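Local coordinates for protein thiosulfate reductase (Thermus thermophilus, PDB 2VPZ) that probably reduces sulfur compounds such as polysulfide or thiosulfate, using molybdenum held by molybdopterin guanine dinucleotide and a [4Fe-4S] cluster, at residues 305-309 with 310-314. Sequence-based numbering, arbitrary orientation.
Sequences TEIPA and QVIRE
I307 and I312 meet where the short loop after helix 298-305 leads into helix 309-320, P308 standing at the N-cap position; the case illustrates how the first turn of a helix is held by backbone bonds and by apolar residues just ahead of it. CG2 of I307 lies 3.7 Å from CG1 of I312 and 3.8 Å from CG1 of V311, and the I307 side chain crosses both at about a right angle. With chi1 at -69°, CG2 stands anti to the backbone N and is turned to the helix, while CG1 lies anti to the carbonyl carbon. Beside this, T305 and I312 reach toward each other tip to tip, CG2 to CD1 at 3.9 Å. L260 of helix 257-270 touches T305, I307 and I312, and L250 of strand 248-250 touches I307 and V311, so this is the tight, buried side. An alanine in place of I312 would probably leave CG2 of T305 without its mate in the helix and CG2 of I307 with V311 alone, and open a gap beside L260. The opposite character belongs to P308 and Q310, which are exposed: P308 lies side by side with V311, CD to CG2 at a loose 4.2 Å, and the chain of Q310 bends at chi2 and leads its amide away. R313, partly exposed and extended from CG to NE, carries NH2 to a salt bridge with OE2 of E299 in helix 298-305. Two backbone bonds begin the helical ladder. I312 N donates to P308 O in the carbonyl plane, whereas R313 N, 3.2 Å from A309 O, sits tilted 28° from that carbonyl's plane.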
ATOM      1  N   THR A 305      -8.745  37.679  -5.959  1.00 52.11           N
ATOM      2  CA  THR A 305      -9.044  36.251  -6.004  1.00 50.98           C
ATOM      3  C   THR A 305      -8.240  35.421  -4.978  1.00 50.60           C
ATOM      4  O   THR A 305      -8.749  34.510  -4.288  1.00 49.58           O
ATOM      5  CB  THR A 305      -8.844  35.865  -7.524  1.00 51.09           C
ATOM      6  OG1 THR A 305     -10.100  35.615  -8.148  1.00 50.36           O
ATOM      7  CG2 THR A 305      -7.818  34.763  -7.696  1.00 49.63           C
ATOM      8  N   GLU A 306      -6.986  35.807  -4.863  1.00 50.38           N
ATOM      9  CA  GLU A 306      -6.042  35.221  -3.945  1.00 49.85           C
ATOM     10  C   GLU A 306      -5.414  33.933  -4.439  1.00 49.71           C
ATOM     11  O   GLU A 306      -4.738  33.226  -3.696  1.00 50.28           O
ATOM     12  CB  GLU A 306      -6.690  35.050  -2.591  1.00 50.55           C
ATOM     13  CG  GLU A 306      -6.540  36.266  -1.715  1.00 50.60           C
ATOM     14  CD  GLU A 306      -7.018  36.009  -0.315  1.00 51.58           C
ATOM     15  OE1 GLU A 306      -6.946  34.835   0.103  1.00 52.33           O
ATOM     16  OE2 GLU A 306      -7.451  36.975   0.350  1.00 51.22           O
ATOM     17  N   ILE A 307      -5.667  33.643  -5.708  1.00 49.80           N
ATOM     18  CA  ILE A 307      -5.116  32.491  -6.419  1.00 49.87           C
ATOM     19  C   ILE A 307      -3.867  33.072  -7.137  1.00 50.35           C
ATOM     20  O   ILE A 307      -3.989  34.112  -7.804  1.00 49.79           O
ATOM     21  CB  ILE A 307      -6.128  31.970  -7.483  1.00 49.93           C
ATOM     22  CG1 ILE A 307      -7.327  31.335  -6.800  1.00 50.17           C
ATOM     23  CG2 ILE A 307      -5.422  31.049  -8.515  1.00 49.23           C
ATOM     24  CD1 ILE A 307      -8.556  31.350  -7.685  1.00 50.86           C
ATOM     25  N   PRO A 308      -2.671  32.427  -7.023  1.00 50.66           N
ATOM     26  CA  PRO A 308      -1.472  32.974  -7.700  1.00 50.97           C
ATOM     27  C   PRO A 308      -1.647  33.244  -9.230  1.00 50.76           C
ATOM     28  O   PRO A 308      -2.384  32.518  -9.905  1.00 50.09           O
ATOM     29  CB  PRO A 308      -0.370  31.937  -7.410  1.00 50.82           C
ATOM     30  CG  PRO A 308      -0.891  31.127  -6.209  1.00 50.49           C
ATOM     31  CD  PRO A 308      -2.401  31.106  -6.435  1.00 50.35           C
ATOM     32  N   ALA A 309      -0.986  34.266  -9.780  1.00 51.55           N
ATOM     33  CA  ALA A 309      -1.117  34.576 -11.214  1.00 51.53           C
ATOM     34  C   ALA A 309      -0.663  33.460 -12.197  1.00 51.67           C
ATOM     35  O   ALA A 309      -1.237  33.341 -13.283  1.00 51.58           O
ATOM     36  CB  ALA A 309      -0.405  35.913 -11.552  1.00 50.97           C
ATOM     37  N   GLN A 310       0.343  32.658 -11.820  1.00 52.51           N
ATOM     38  CA  GLN A 310       0.865  31.535 -12.651  1.00 54.18           C
ATOM     39  C   GLN A 310      -0.246  30.474 -12.800  1.00 54.14           C
ATOM     40  O   GLN A 310      -0.551  30.011 -13.921  1.00 53.08           O
ATOM     41  CB  GLN A 310       2.149  30.917 -12.051  1.00 56.46           C
ATOM     42  CG  GLN A 310       2.788  29.731 -12.853  1.00 61.12           C
ATOM     43  CD  GLN A 310       3.361  30.101 -14.243  1.00 64.50           C
ATOM     44  OE1 GLN A 310       2.642  30.608 -15.120  1.00 66.74           O
ATOM     45  NE2 GLN A 310       4.661  29.831 -14.446  1.00 66.26           N
ATOM     46  N   VAL A 311      -0.850  30.108 -11.672  1.00 54.09           N
ATOM     47  CA  VAL A 311      -1.973  29.177 -11.642  1.00 52.67           C
ATOM     48  C   VAL A 311      -3.110  29.719 -12.553  1.00 52.28           C
ATOM     49  O   VAL A 311      -3.614  28.968 -13.381  1.00 52.52           O
ATOM     50  CB  VAL A 311      -2.487  28.963 -10.179  1.00 52.30           C
ATOM     51  CG1 VAL A 311      -3.768  28.091 -10.168  1.00 51.68           C
ATOM     52  CG2 VAL A 311      -1.385  28.319  -9.342  1.00 52.21           C
ATOM     53  N   ILE A 312      -3.497  30.997 -12.457  1.00 51.92           N
ATOM     54  CA  ILE A 312      -4.570  31.522 -13.339  1.00 52.01           C
ATOM     55  C   ILE A 312      -4.280  31.342 -14.855  1.00 52.89           C
ATOM     56  O   ILE A 312      -5.166  30.971 -15.639  1.00 52.88           O
ATOM     57  CB  ILE A 312      -4.915  33.020 -13.018  1.00 50.43           C
ATOM     58  CG1 ILE A 312      -5.351  33.126 -11.545  1.00 49.68           C
ATOM     59  CG2 ILE A 312      -5.959  33.548 -14.050  1.00 49.17           C
ATOM     60  CD1 ILE A 312      -5.781  34.498 -11.016  1.00 46.28           C
ATOM     61  N   ARG A 313      -3.029  31.590 -15.232  1.00 53.48           N
ATOM     62  CA  ARG A 313      -2.494  31.414 -16.589  1.00 54.90           C
ATOM     63  C   ARG A 313      -2.476  29.947 -17.055  1.00 55.14           C
ATOM     64  O   ARG A 313      -2.991  29.615 -18.135  1.00 55.84           O
ATOM     65  CB  ARG A 313      -1.071  31.948 -16.687  1.00 56.19           C
ATOM     66  CG  ARG A 313      -1.025  33.280 -17.315  1.00 57.02           C
ATOM     67  CD  ARG A 313       0.337  33.775 -17.689  1.00 57.46           C
ATOM     68  NE  ARG A 313       0.211  35.211 -17.629  1.00 57.97           N
ATOM     69  CZ  ARG A 313       0.531  35.946 -16.580  1.00 58.46           C
ATOM     70  NH1 ARG A 313       1.045  35.373 -15.500  1.00 58.29           N
ATOM     71  NH2 ARG A 313       0.241  37.240 -16.580  1.00 58.90           N
ATOM     72  N   GLU A 314      -1.841  29.094 -16.256  1.00 55.30           N
ATOM     73  CA  GLU A 314      -1.743  27.649 -16.511  1.00 56.42           C
ATOM     74  C   GLU A 314      -3.136  27.023 -16.721  1.00 56.57           C
ATOM     75  O   GLU A 314      -3.331  26.251 -17.667  1.00 57.29           O
ATOM     76  CB  GLU A 314      -1.018  26.934 -15.356  1.00 58.01           C
ATOM     77  CG  GLU A 314       0.493  26.714 -15.532  1.00 61.27           C
ATOM     78  CD  GLU A 314       1.244  26.313 -14.233  1.00 63.69           C
ATOM     79  OE1 GLU A 314       0.726  25.485 -13.438  1.00 64.39           O
ATOM     80  OE2 GLU A 314       2.370  26.830 -14.035  1.00 64.58           O
TER